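Local coordinates for protein putative transcriptional regulator (Streptomyces coelicolor, PDB 2ZB9) that probably binds cis-regulatory DNA as a dimeric, all-helical TetR-family transcription factor with a helix-turn-helix motif, at residues H30-L35 against A42-E47; R48-S53 against T58-W63; V105-P110 against H176-P181. All blocks are in the same frame, centred on the assembly; numbering follows the deposited sequence.

Contact 1: H30-L35 against A42-E47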
ATOM      1  N   HIS A  30       6.041  16.664  20.892  1.00 36.28           N
ATOM      2  CA  HIS A  30       7.468  16.372  20.818  1.00 36.90           C
ATOM      3  C   HIS A  30       7.769  15.158  21.696  1.00 36.06           C
ATOM      4  O   HIS A  30       8.531  14.271  21.307  1.00 34.16           O
ATOM      5  CB  HIS A  30       8.296  17.559  21.312  1.00 39.70           C
ATOM      6  CG  HIS A  30       9.769  17.290  21.323  1.00 41.44           C
ATOM      7  ND1 HIS A  30      10.540  17.319  20.182  1.00 43.16           N
ATOM      8  CD2 HIS A  30      10.600  16.931  22.330  1.00 42.42           C
ATOM      9  CE1 HIS A  30      11.784  16.990  20.484  1.00 41.87           C
ATOM     10  NE2 HIS A  30      11.847  16.749  21.780  1.00 43.09           N
ATOM     11  N   ALA A  31       7.171  15.120  22.884  1.00 33.31           N
ATOM     12  CA  ALA A  31       7.391  13.997  23.788  1.00 32.35           C
ATOM     13  C   ALA A  31       6.850  12.718  23.160  1.00 30.94           C
ATOM     14  O   ALA A  31       7.468  11.661  23.271  1.00 30.81           O
ATOM     15  CB  ALA A  31       6.710  14.249  25.132  1.00 31.93           C
ATOM     16  N   VAL A  32       5.692  12.809  22.507  1.00 29.52           N
ATOM     17  CA  VAL A  32       5.103  11.637  21.868  1.00 29.76           C
ATOM     18  C   VAL A  32       6.010  11.087  20.768  1.00 30.52           C
ATOM     19  O   VAL A  32       6.253   9.882  20.698  1.00 29.22           O
ATOM     20  CB  VAL A  32       3.740  11.958  21.238  1.00 31.58           C
ATOM     21  CG1 VAL A  32       3.212  10.732  20.488  1.00 32.44           C
ATOM     22  CG2 VAL A  32       2.755  12.389  22.318  1.00 32.25           C
ATOM     23  N   GLY A  33       6.508  11.979  19.915  1.00 30.64           N
ATOM     24  CA  GLY A  33       7.371  11.561  18.829  1.00 31.02           C
ATOM     25  C   GLY A  33       8.632  10.883  19.324  1.00 33.70           C
ATOM     26  O   GLY A  33       9.058   9.869  18.766  1.00 32.42           O
ATOM     27  N   GLU A  34       9.222  11.441  20.379  1.00 33.60           N
ATOM     28  CA  GLU A  34      10.449  10.908  20.966  1.00 36.60           C
ATOM     29  C   GLU A  34      10.237   9.502  21.529  1.00 36.51           C
ATOM     30  O   GLU A  34      11.048   8.600  21.306  1.00 36.25           O
ATOM     31  CB  GLU A  34      10.942  11.848  22.074  1.00 40.14           C
ATOM     32  CG  GLU A  34      11.161  11.167  23.425  1.00 48.50           C
ATOM     33  CD  GLU A  34      10.614  11.978  24.597  1.00 53.64           C
ATOM     34  OE1 GLU A  34      11.196  13.045  24.917  1.00 54.39           O
ATOM     35  OE2 GLU A  34       9.596  11.544  25.193  1.00 52.04           O
ATOM     36  N   LEU A  35       9.146   9.327  22.264  1.00 35.29           N
ATOM     37  CA  LEU A  35       8.821   8.035  22.862  1.00 36.34           C
ATOM     38  C   LEU A  35       8.459   7.026  21.777  1.00 35.88           C
ATOM     39  O   LEU A  35       8.939   5.895  21.769  1.00 35.88           O
ATOM     40  CB  LEU A  35       7.647   8.195  23.828  1.00 36.62           C
ATOM     41  CG  LEU A  35       7.189   6.968  24.615  1.00 42.21           C
ATOM     42  CD1 LEU A  35       8.346   6.422  25.445  1.00 41.65           C
ATOM     43  CD2 LEU A  35       6.020   7.356  25.516  1.00 42.66           C
ATOM     44  N   ALA A  42       3.420   0.248  20.983  1.00 30.78           N
ATOM     45  CA  ALA A  42       2.892  -0.507  22.114  1.00 34.53           C
ATOM     46  C   ALA A  42       3.284   0.143  23.445  1.00 35.42           C
ATOM     47  O   ALA A  42       2.546   0.064  24.426  1.00 34.59           O
ATOM     48  CB  ALA A  42       3.394  -1.966  22.058  1.00 32.58           C
ATOM     49  N   GLN A  43       4.441   0.798  23.457  1.00 36.01           N
ATOM     50  CA  GLN A  43       4.950   1.461  24.652  1.00 37.14           C
ATOM     51  C   GLN A  43       4.312   2.819  24.922  1.00 37.63           C
ATOM     52  O   GLN A  43       4.400   3.340  26.037  1.00 38.37           O
ATOM     53  CB  GLN A  43       6.468   1.634  24.545  1.00 38.48           C
ATOM     54  CG  GLN A  43       7.266   0.349  24.709  1.00 38.70           C
ATOM     55  CD  GLN A  43       7.207  -0.186  26.127  1.00 42.97           C
ATOM     56  OE1 GLN A  43       6.332  -0.990  26.473  1.00 43.04           O
ATOM     57  NE2 GLN A  43       8.134   0.274  26.966  1.00 39.86           N
ATOM     58  N   LEU A  44       3.671   3.392  23.908  1.00 34.73           N
ATOM     59  CA  LEU A  44       3.044   4.694  24.063  1.00 33.57           C
ATOM     60  C   LEU A  44       1.765   4.643  24.893  1.00 34.72           C
ATOM     61  O   LEU A  44       0.842   3.888  24.583  1.00 32.97           O
ATOM     62  CB  LEU A  44       2.734   5.297  22.691  1.00 31.84           C
ATOM     63  CG  LEU A  44       2.135   6.706  22.681  1.00 34.66           C
ATOM     64  CD1 LEU A  44       3.149   7.695  23.244  1.00 30.63           C
ATOM     65  CD2 LEU A  44       1.750   7.094  21.250  1.00 32.81           C
ATOM     66  N   THR A  45       1.723   5.443  25.958  1.00 33.08           N
ATOM     67  CA  THR A  45       0.545   5.517  26.819  1.00 34.97           C
ATOM     68  C   THR A  45       0.307   6.970  27.226  1.00 34.66           C
ATOM     69  O   THR A  45       1.241   7.773  27.284  1.00 35.18           O
ATOM     70  CB  THR A  45       0.710   4.698  28.126  1.00 36.01           C
ATOM     71  OG1 THR A  45       1.717   5.310  28.939  1.00 34.53           O
ATOM     72  CG2 THR A  45       1.100   3.253  27.830  1.00 36.02           C
ATOM     73  N   PHE A  46      -0.945   7.300  27.512  1.00 34.84           N
ATOM     74  CA  PHE A  46      -1.290   8.651  27.943  1.00 36.49           C
ATOM     75  C   PHE A  46      -0.604   8.950  29.279  1.00 36.01           C
ATOM     76  O   PHE A  46      -0.120  10.056  29.503  1.00 34.99           O
ATOM     77  CB  PHE A  46      -2.810   8.775  28.080  1.00 33.69           C
ATOM     78  CG  PHE A  46      -3.523   8.978  26.770  1.00 32.95           C
ATOM     79  CD1 PHE A  46      -3.773  10.262  26.293  1.00 32.66           C
ATOM     80  CD2 PHE A  46      -3.931   7.889  26.004  1.00 33.87           C
ATOM     81  CE1 PHE A  46      -4.422  10.463  25.072  1.00 34.42           C
ATOM     82  CE2 PHE A  46      -4.581   8.076  24.778  1.00 34.05           C
ATOM     83  CZ  PHE A  46      -4.827   9.368  24.311  1.00 32.40           C
ATOM     84  N   GLU A  47      -0.555   7.945  30.152  1.00 37.88           N
ATOM     85  CA  GLU A  47       0.075   8.082  31.465  1.00 39.36           C
ATOM     86  C   GLU A  47       1.566   8.370  31.330  1.00 38.59           C
ATOM     87  O   GLU A  47       2.140   9.136  32.104  1.00 38.89           O
ATOM     88  CB  GLU A  47      -0.113   6.795  32.279  1.00 43.30           C
ATOM     89  CG  GLU A  47      -1.069   6.913  33.460  1.00 50.73           C
ATOM     90  CD  GLU A  47      -2.319   6.058  33.307  1.00 55.83           C
ATOM     91  OE1 GLU A  47      -3.083   5.932  34.293  1.00 58.87           O
ATOM     92  OE2 GLU A  47      -2.545   5.517  32.202  1.00 57.13           O
TER
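Leu44 pushes its forked end between Val32 and Leu35, two residues on one flank of helix 20-39. Its CD1 methyl meets Leu35 CD2 at 3.7 Å, while its other methyl, CD2, is 4.0 Å from Val32 CG1. Because Leu44 CD1 also comes within 4.1 Å of Val32 CG1, that single valine methyl sits across the fork of the leucine. Val32 and Leu44 run roughly perpendicular to each other, whereas Leu35 slants across the same leucine. Leu44 can reach this far because its CG is turned anti to the backbone N (chi1 -177°), which sends both methyls from the loop toward the helix. No hydrogen bond joins the segments, as suits three branched aliphatic side chains buried together: each offers methyls and asks for no polar partner. The three-residue spacing puts Val32 and Leu35 nearly one turn apart on the same side of the helix, so that a single leucine can engage both.

The contact belongs to the three-helix DNA-binding domain of TetR regulators, in which the first helix packs beside the helix-turn-helix unit. Leu44 lies two residues ahead of helix 46-53, the first helix of that unit, in the loop that leads into it, and so joins the approach to that helix to the side of helix 20-39. Next to it, Thr45 occupies the N-cap; a beta-branched hydroxyl residue suits this place, and its OG1 accepts a hydrogen bond from Arg48 N in the first turn. On the preceding side Gln43 turns its amide away from the contact, NE2 bonding to Glu39 OE1 at the end of helix 20-39. In the next shell, Leu70 of helix 67-83 lies against both Val32 and Leu44, and Ala71 adds a small methyl beside Leu44.

Contact 2: R48-S53 against T58-W63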
ATOM      1  N   ARG A  48       2.185   7.746  30.337  1.00 36.53           N
ATOM      2  CA  ARG A  48       3.608   7.914  30.081  1.00 36.43           C
ATOM      3  C   ARG A  48       3.880   9.312  29.514  1.00 34.36           C
ATOM      4  O   ARG A  48       4.823   9.995  29.925  1.00 32.92           O
ATOM      5  CB  ARG A  48       4.064   6.832  29.096  1.00 38.82           C
ATOM      6  CG  ARG A  48       5.543   6.815  28.774  1.00 42.63           C
ATOM      7  CD  ARG A  48       6.370   6.117  29.836  1.00 40.87           C
ATOM      8  NE  ARG A  48       7.779   6.109  29.454  1.00 39.01           N
ATOM      9  CZ  ARG A  48       8.341   5.213  28.650  1.00 40.13           C
ATOM     10  NH1 ARG A  48       7.622   4.224  28.135  1.00 37.06           N
ATOM     11  NH2 ARG A  48       9.630   5.321  28.344  1.00 39.75           N
ATOM     12  N   VAL A  49       3.052   9.738  28.567  1.00 32.79           N
ATOM     13  CA  VAL A  49       3.202  11.058  27.962  1.00 31.09           C
ATOM     14  C   VAL A  49       2.960  12.155  29.001  1.00 32.93           C
ATOM     15  O   VAL A  49       3.678  13.158  29.044  1.00 34.19           O
ATOM     16  CB  VAL A  49       2.204  11.252  26.793  1.00 29.57           C
ATOM     17  CG1 VAL A  49       2.228  12.706  26.316  1.00 25.18           C
ATOM     18  CG2 VAL A  49       2.559  10.305  25.647  1.00 26.80           C
ATOM     19  N   ALA A  50       1.943  11.966  29.834  1.00 32.90           N
ATOM     20  CA  ALA A  50       1.626  12.950  30.858  1.00 33.03           C
ATOM     21  C   ALA A  50       2.786  13.102  31.839  1.00 33.85           C
ATOM     22  O   ALA A  50       3.124  14.214  32.234  1.00 34.14           O
ATOM     23  CB  ALA A  50       0.363  12.544  31.598  1.00 32.32           C
ATOM     24  N   ARG A  51       3.398  11.986  32.225  1.00 34.63           N
ATOM     25  CA  ARG A  51       4.512  12.021  33.168  1.00 37.52           C
ATOM     26  C   ARG A  51       5.733  12.702  32.570  1.00 38.66           C
ATOM     27  O   ARG A  51       6.365  13.539  33.205  1.00 38.66           O
ATOM     28  CB  ARG A  51       4.892  10.599  33.607  1.00 39.39           C
ATOM     29  CG  ARG A  51       6.019  10.555  34.642  1.00 43.99           C
ATOM     30  CD  ARG A  51       6.263   9.148  35.178  1.00 45.29           C
ATOM     31  NE  ARG A  51       6.746   8.234  34.145  1.00 48.32           N
ATOM     32  CZ  ARG A  51       7.955   8.297  33.593  1.00 49.89           C
ATOM     33  NH1 ARG A  51       8.819   9.230  33.973  1.00 49.63           N
ATOM     34  NH2 ARG A  51       8.297   7.426  32.651  1.00 50.24           N
ATOM     35  N   VAL A  52       6.047  12.336  31.335  1.00 39.30           N
ATOM     36  CA  VAL A  52       7.199  12.873  30.626  1.00 39.48           C
ATOM     37  C   VAL A  52       7.086  14.353  30.267  1.00 38.94           C
ATOM     38  O   VAL A  52       8.081  15.083  30.294  1.00 38.36           O
ATOM     39  CB  VAL A  52       7.448  12.074  29.327  1.00 41.35           C
ATOM     40  CG1 VAL A  52       8.605  12.670  28.563  1.00 40.99           C
ATOM     41  CG2 VAL A  52       7.733  10.614  29.665  1.00 43.81           C
ATOM     42  N   SER A  53       5.882  14.799  29.929  1.00 36.96           N
ATOM     43  CA  SER A  53       5.682  16.194  29.541  1.00 36.00           C
ATOM     44  C   SER A  53       5.323  17.121  30.700  1.00 35.86           C
ATOM     45  O   SER A  53       5.585  18.320  30.641  1.00 36.29           O
ATOM     46  CB  SER A  53       4.591  16.285  28.474  1.00 32.83           C
ATOM     47  OG  SER A  53       3.327  15.935  29.016  1.00 31.11           O
ATOM     48  N   THR A  58      -5.852  14.745  31.677  1.00 42.96           N
ATOM     49  CA  THR A  58      -7.116  15.417  31.388  1.00 43.04           C
ATOM     50  C   THR A  58      -6.987  16.231  30.112  1.00 43.05           C
ATOM     51  O   THR A  58      -7.824  16.151  29.216  1.00 44.63           O
ATOM     52  CB  THR A  58      -7.515  16.369  32.533  1.00 44.42           C
ATOM     53  OG1 THR A  58      -7.773  15.605  33.716  1.00 44.96           O
ATOM     54  CG2 THR A  58      -8.759  17.167  32.161  1.00 43.58           C
ATOM     55  N   THR A  59      -5.926  17.020  30.042  1.00 43.33           N
ATOM     56  CA  THR A  59      -5.667  17.850  28.881  1.00 42.93           C
ATOM     57  C   THR A  59      -5.349  16.964  27.673  1.00 41.05           C
ATOM     58  O   THR A  59      -5.804  17.232  26.562  1.00 41.23           O
ATOM     59  CB  THR A  59      -4.487  18.789  29.152  1.00 42.28           C
ATOM     60  OG1 THR A  59      -4.732  19.518  30.363  1.00 46.98           O
ATOM     61  CG2 THR A  59      -4.311  19.761  28.012  1.00 45.11           C
ATOM     62  N   LEU A  60      -4.577  15.906  27.903  1.00 38.72           N
ATOM     63  CA  LEU A  60      -4.200  14.976  26.841  1.00 38.22           C
ATOM     64  C   LEU A  60      -5.434  14.351  26.193  1.00 38.23           C
ATOM     65  O   LEU A  60      -5.574  14.344  24.970  1.00 37.67           O
ATOM     66  CB  LEU A  60      -3.297  13.881  27.411  1.00 34.24           C
ATOM     67  CG  LEU A  60      -1.773  14.023  27.325  1.00 35.44           C
ATOM     68  CD1 LEU A  60      -1.332  15.474  27.452  1.00 32.60           C
ATOM     69  CD2 LEU A  60      -1.150  13.154  28.400  1.00 31.06           C
ATOM     70  N   TYR A  61      -6.333  13.836  27.021  1.00 40.06           N
ATOM     71  CA  TYR A  61      -7.560  13.216  26.532  1.00 42.17           C
ATOM     72  C   TYR A  61      -8.385  14.174  25.671  1.00 43.15           C
ATOM     73  O   TYR A  61      -9.027  13.755  24.708  1.00 44.52           O
ATOM     74  CB  TYR A  61      -8.394  12.716  27.716  1.00 43.01           C
ATOM     75  CG  TYR A  61      -7.830  11.485  28.402  1.00 44.68           C
ATOM     76  CD1 TYR A  61      -8.087  11.237  29.750  1.00 47.75           C
ATOM     77  CD2 TYR A  61      -7.056  10.562  27.701  1.00 46.74           C
ATOM     78  CE1 TYR A  61      -7.582  10.100  30.387  1.00 49.09           C
ATOM     79  CE2 TYR A  61      -6.548   9.420  28.326  1.00 48.86           C
ATOM     80  CZ  TYR A  61      -6.814   9.197  29.670  1.00 50.33           C
ATOM     81  OH  TYR A  61      -6.310   8.076  30.295  1.00 53.00           O
ATOM     82  N   LYS A  62      -8.359  15.458  26.009  1.00 44.99           N
ATOM     83  CA  LYS A  62      -9.109  16.460  25.254  1.00 46.69           C
ATOM     84  C   LYS A  62      -8.577  16.640  23.836  1.00 46.51           C
ATOM     85  O   LYS A  62      -9.352  16.787  22.886  1.00 47.46           O
ATOM     86  CB  LYS A  62      -9.056  17.821  25.952  1.00 49.34           C
ATOM     87  CG  LYS A  62      -9.692  17.884  27.326  1.00 53.15           C
ATOM     88  CD  LYS A  62      -9.585  19.307  27.856  1.00 55.60           C
ATOM     89  CE  LYS A  62     -10.097  19.441  29.278  1.00 57.39           C
ATOM     90  NZ  LYS A  62      -9.902  20.843  29.750  1.00 59.23           N
ATOM     91  N   TRP A  63      -7.254  16.650  23.699  1.00 44.36           N
ATOM     92  CA  TRP A  63      -6.632  16.835  22.393  1.00 43.27           C
ATOM     93  C   TRP A  63      -6.534  15.561  21.561  1.00 41.41           C
ATOM     94  O   TRP A  63      -6.572  15.616  20.333  1.00 40.33           O
ATOM     95  CB  TRP A  63      -5.237  17.440  22.553  1.00 43.47           C
ATOM     96  CG  TRP A  63      -5.239  18.828  23.096  1.00 44.76           C
ATOM     97  CD1 TRP A  63      -6.200  19.779  22.911  1.00 44.69           C
ATOM     98  CD2 TRP A  63      -4.188  19.456  23.836  1.00 45.59           C
ATOM     99  NE1 TRP A  63      -5.811  20.962  23.487  1.00 45.68           N
ATOM    100  CE2 TRP A  63      -4.579  20.794  24.064  1.00 46.20           C
ATOM    101  CE3 TRP A  63      -2.951  19.020  24.330  1.00 46.38           C
ATOM    102  CZ2 TRP A  63      -3.778  21.702  24.763  1.00 47.00           C
ATOM    103  CZ3 TRP A  63      -2.151  19.925  25.027  1.00 48.02           C
ATOM    104  CH2 TRP A  63      -2.571  21.251  25.235  1.00 47.16           C
TER
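Ala50 and Leu60 mark the closest backbone approach of segments 48-53 and 58-63, with Ala50 CA 7.4 Å from Leu60 CA. Both segments are helical and only a short turn separates them, the layout of a helix-turn-helix motif: helix 46-53 comes first, and helix 57-63 probably occupies the place of the recognition helix, which in this family is normally laid in the major groove of DNA.

One methyl does nearly all the touching. Leu60 CD2 comes to 3.6 Å from Ala50 CB and equally close to the backbone at Ala50 N, so it rests on the helix surface itself. The alanine suits this position: with nothing beyond CB, it lets the leucine approach the main chain. On the same methyl's flank stands Val49, whose CG1 is 4.0 Å away. A first torsion that sets CG1 anti to the backbone N of Val49 (chi1 171°) is what brings this branch to Leu60 CD2, and the valine slants past the leucine rather than meeting it squarely.

The end of helix 46-53 is tied by Ser53. Its OG gives a hydrogen bond of 2.8 Å to Val49 O, bent at the oxygen (C=O...OG 137°) and tilted from the carbonyl plane by 33°. Ser53 N bonds to this same Val49 O from the opposite face, at 2.9 Å, so two donors grip one carbonyl. The hydroxyl also bonds Val55 N, linking the last turn of the helix to the connecting turn; a small hydroxyl side chain can do both.

Among the neighbours, Val55 of that turn adds to the cover over Leu60. Helix 20-39 lies against Val49 through Val28, and reaches Trp63, farther along helix 57-63, through Val24.

Contact 3: V105-P110 against H176-P181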
ATOM      1  N   VAL A 105      13.609   6.901   6.195  1.00 31.87           N
ATOM      2  CA  VAL A 105      12.711   6.826   7.341  1.00 30.85           C
ATOM      3  C   VAL A 105      12.010   5.477   7.429  1.00 31.02           C
ATOM      4  O   VAL A 105      11.970   4.852   8.489  1.00 32.06           O
ATOM      5  CB  VAL A 105      11.621   7.928   7.280  1.00 30.72           C
ATOM      6  CG1 VAL A 105      10.520   7.634   8.308  1.00 29.92           C
ATOM      7  CG2 VAL A 105      12.239   9.292   7.563  1.00 28.83           C
ATOM      8  N   MET A 106      11.468   5.021   6.305  1.00 31.06           N
ATOM      9  CA  MET A 106      10.725   3.762   6.271  1.00 30.49           C
ATOM     10  C   MET A 106      11.520   2.460   6.392  1.00 31.19           C
ATOM     11  O   MET A 106      10.968   1.442   6.820  1.00 29.82           O
ATOM     12  CB  MET A 106       9.869   3.716   5.002  1.00 31.07           C
ATOM     13  CG  MET A 106       8.879   4.878   4.877  1.00 30.01           C
ATOM     14  SD  MET A 106       7.740   4.986   6.287  1.00 31.72           S
ATOM     15  CE  MET A 106       6.629   3.665   5.905  1.00 27.12           C
ATOM     16  N   THR A 107      12.806   2.479   6.040  1.00 32.35           N
ATOM     17  CA  THR A 107      13.616   1.259   6.093  1.00 32.31           C
ATOM     18  C   THR A 107      14.760   1.247   7.107  1.00 34.07           C
ATOM     19  O   THR A 107      15.182   0.177   7.550  1.00 34.48           O
ATOM     20  CB  THR A 107      14.251   0.945   4.714  1.00 31.27           C
ATOM     21  OG1 THR A 107      15.120   2.020   4.339  1.00 29.51           O
ATOM     22  CG2 THR A 107      13.188   0.769   3.644  1.00 29.90           C
ATOM     23  N   ARG A 108      15.270   2.421   7.462  1.00 34.96           N
ATOM     24  CA  ARG A 108      16.398   2.521   8.396  1.00 36.66           C
ATOM     25  C   ARG A 108      16.022   3.183   9.715  1.00 35.55           C
ATOM     26  O   ARG A 108      16.889   3.593  10.478  1.00 32.85           O
ATOM     27  CB  ARG A 108      17.530   3.319   7.740  1.00 40.76           C
ATOM     28  CG  ARG A 108      17.908   2.807   6.362  1.00 47.06           C
ATOM     29  CD  ARG A 108      18.560   1.441   6.449  1.00 54.08           C
ATOM     30  NE  ARG A 108      18.418   0.681   5.210  1.00 61.83           N
ATOM     31  CZ  ARG A 108      19.112  -0.417   4.923  1.00 64.10           C
ATOM     32  NH1 ARG A 108      20.004  -0.884   5.788  1.00 64.46           N
ATOM     33  NH2 ARG A 108      18.903  -1.056   3.777  1.00 64.44           N
ATOM     34  N   THR A 109      14.723   3.259   9.979  1.00 35.47           N
ATOM     35  CA  THR A 109      14.199   3.898  11.177  1.00 35.11           C
ATOM     36  C   THR A 109      13.023   3.094  11.738  1.00 35.32           C
ATOM     37  O   THR A 109      12.375   2.339  11.014  1.00 33.50           O
ATOM     38  CB  THR A 109      13.740   5.338  10.811  1.00 37.55           C
ATOM     39  OG1 THR A 109      14.877   6.213  10.809  1.00 39.20           O
ATOM     40  CG2 THR A 109      12.682   5.848  11.751  1.00 38.30           C
ATOM     41  N   PRO A 110      12.746   3.228  13.045  1.00 35.08           N
ATOM     42  CA  PRO A 110      11.622   2.478  13.612  1.00 35.38           C
ATOM     43  C   PRO A 110      10.314   2.992  13.013  1.00 34.84           C
ATOM     44  O   PRO A 110       9.266   2.359  13.130  1.00 33.63           O
ATOM     45  CB  PRO A 110      11.727   2.782  15.106  1.00 37.15           C
ATOM     46  CG  PRO A 110      13.202   2.976  15.307  1.00 35.66           C
ATOM     47  CD  PRO A 110      13.562   3.834  14.114  1.00 35.46           C
ATOM     48  N   HIS A 176       3.491  -0.119  -0.932  1.00 29.28           N
ATOM     49  CA  HIS A 176       3.113  -1.455  -1.369  1.00 28.81           C
ATOM     50  C   HIS A 176       4.246  -2.460  -1.254  1.00 29.22           C
ATOM     51  O   HIS A 176       4.052  -3.573  -0.756  1.00 29.68           O
ATOM     52  CB  HIS A 176       2.598  -1.418  -2.807  1.00 28.41           C
ATOM     53  CG  HIS A 176       2.234  -2.763  -3.348  1.00 30.60           C
ATOM     54  ND1 HIS A 176       3.011  -3.431  -4.268  1.00 31.13           N
ATOM     55  CD2 HIS A 176       1.177  -3.571  -3.087  1.00 32.21           C
ATOM     56  CE1 HIS A 176       2.448  -4.593  -4.552  1.00 32.21           C
ATOM     57  NE2 HIS A 176       1.335  -4.701  -3.850  1.00 31.95           N
ATOM     58  N   ARG A 177       5.432  -2.081  -1.705  1.00 28.22           N
ATOM     59  CA  ARG A 177       6.552  -3.002  -1.617  1.00 31.18           C
ATOM     60  C   ARG A 177       6.917  -3.195  -0.142  1.00 31.31           C
ATOM     61  O   ARG A 177       7.420  -4.250   0.244  1.00 31.16           O
ATOM     62  CB  ARG A 177       7.746  -2.486  -2.431  1.00 28.99           C
ATOM     63  CG  ARG A 177       8.796  -3.548  -2.694  1.00 35.18           C
ATOM     64  CD  ARG A 177       9.881  -3.098  -3.685  1.00 32.69           C
ATOM     65  NE  ARG A 177       9.488  -3.230  -5.090  1.00 31.07           N
ATOM     66  CZ  ARG A 177      10.357  -3.259  -6.101  1.00 30.07           C
ATOM     67  NH1 ARG A 177      11.657  -3.170  -5.855  1.00 27.88           N
ATOM     68  NH2 ARG A 177       9.936  -3.374  -7.355  1.00 27.15           N
ATOM     69  N   LEU A 178       6.635  -2.187   0.685  1.00 31.10           N
ATOM     70  CA  LEU A 178       6.917  -2.286   2.117  1.00 33.26           C
ATOM     71  C   LEU A 178       5.903  -3.171   2.837  1.00 33.16           C
ATOM     72  O   LEU A 178       6.285  -3.978   3.681  1.00 35.38           O
ATOM     73  CB  LEU A 178       6.912  -0.908   2.784  1.00 33.61           C
ATOM     74  CG  LEU A 178       8.130  -0.006   2.603  1.00 36.85           C
ATOM     75  CD1 LEU A 178       7.811   1.386   3.142  1.00 37.13           C
ATOM     76  CD2 LEU A 178       9.327  -0.607   3.323  1.00 38.79           C
ATOM     77  N   LEU A 179       4.618  -3.012   2.519  1.00 33.82           N
ATOM     78  CA  LEU A 179       3.571  -3.816   3.163  1.00 34.97           C
ATOM     79  C   LEU A 179       3.688  -5.298   2.802  1.00 35.97           C
ATOM     80  O   LEU A 179       3.389  -6.173   3.616  1.00 37.25           O
ATOM     81  CB  LEU A 179       2.169  -3.312   2.783  1.00 34.18           C
ATOM     82  CG  LEU A 179       1.479  -2.154   3.533  1.00 36.62           C
ATOM     83  CD1 LEU A 179       1.942  -2.106   4.984  1.00 31.80           C
ATOM     84  CD2 LEU A 179       1.753  -0.846   2.850  1.00 36.09           C
ATOM     85  N   ILE A 180       4.102  -5.578   1.572  1.00 35.37           N
ATOM     86  CA  ILE A 180       4.288  -6.953   1.128  1.00 39.21           C
ATOM     87  C   ILE A 180       5.597  -6.992   0.332  1.00 39.36           C
ATOM     88  O   ILE A 180       5.638  -6.761  -0.880  1.00 37.99           O
ATOM     89  CB  ILE A 180       3.048  -7.448   0.326  1.00 42.24           C
ATOM     90  CG1 ILE A 180       3.474  -8.360  -0.814  1.00 43.85           C
ATOM     91  CG2 ILE A 180       2.197  -6.273  -0.116  1.00 41.90           C
ATOM     92  CD1 ILE A 180       2.327  -8.766  -1.675  1.00 46.77           C
ATOM     93  N   PRO A 181       6.698  -7.279   1.041  1.00 40.05           N
ATOM     94  CA  PRO A 181       8.081  -7.368   0.571  1.00 41.43           C
ATOM     95  C   PRO A 181       8.525  -8.501  -0.349  1.00 42.47           C
ATOM     96  O   PRO A 181       9.435  -9.254  -0.009  1.00 42.04           O
ATOM     97  CB  PRO A 181       8.873  -7.342   1.872  1.00 41.32           C
ATOM     98  CG  PRO A 181       8.004  -8.130   2.780  1.00 40.86           C
ATOM     99  CD  PRO A 181       6.620  -7.605   2.479  1.00 39.79           C
TER
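This is a small, entirely apolar helix-to-helix contact in the C-terminal regulatory domain, where Leu178, near the end of helix 163-179, packs on Met106 and Thr107 toward the C-terminal end of helix 91-108. The contact joins two helices of the all-helical core whose touching segments are separated by 65 mostly helical residues.

The methyls of Leu178 divide the work. CD1 is taken by Met106, approaching Met106 CB to 3.6 Å and Met106 CE to 3.8 Å, with Met106 CG only slightly farther, at 4.0 Å. A methionine can wrap a methyl like this because its unbranched chain bends easily: chi2 (-58°) and chi3 (-76°) both turn the same way and fold the terminal CE back beside its own CB. The other methyl, CD2, meets Thr107 CG2 at 4.1 Å, a looser touch toward the edge of the contact. Leu178 lies at roughly a right angle to both partners. Threonine suits that border, since it can present its methyl to the leucine while its hydroxyl serves the main chain: Thr107 OG1 bonds Thr103 O one turn earlier in helix 91-108.

Two residues beyond the leucine, at Ile180, the chain leaves helical backbone angles.

Helix 163-179 turns a different side to the second subunit, where Arg177 NH2 makes a salt bridge with Asp168 of that subunit and His176 ND1 bonds the same carboxylate. Within the chain, Val185 covers Leu178 and Thr107, Leu115 of helix 110-122 packs on Met106, and Tyr75 of helix 67-83 lies against neighbouring Val105.

In the fold
Contacts 1 and 2 form one continuous apolar core, their centres 9 Å apart. Helix 46-53 serves both: Leu44 CD1 lies 3.6 Å from Val49 CG2, and the rings of Phe46 and Tyr61 meet as well. Together they link helix 57-63, the probable DNA-reading element, through helix 46-53 to helix 20-39. Contact 3 belongs to the other domain, its centre 21 Å from that of contact 1 and 30 Å from that of contact 2; nearest atoms remain about 8 and 14 Å apart. Helix 67-83 spans the gap, touching Val32 and Leu44 at contact 1 and Val105, next to Met106 of contact 3, consistent with the linking role of this helix in TetR regulators.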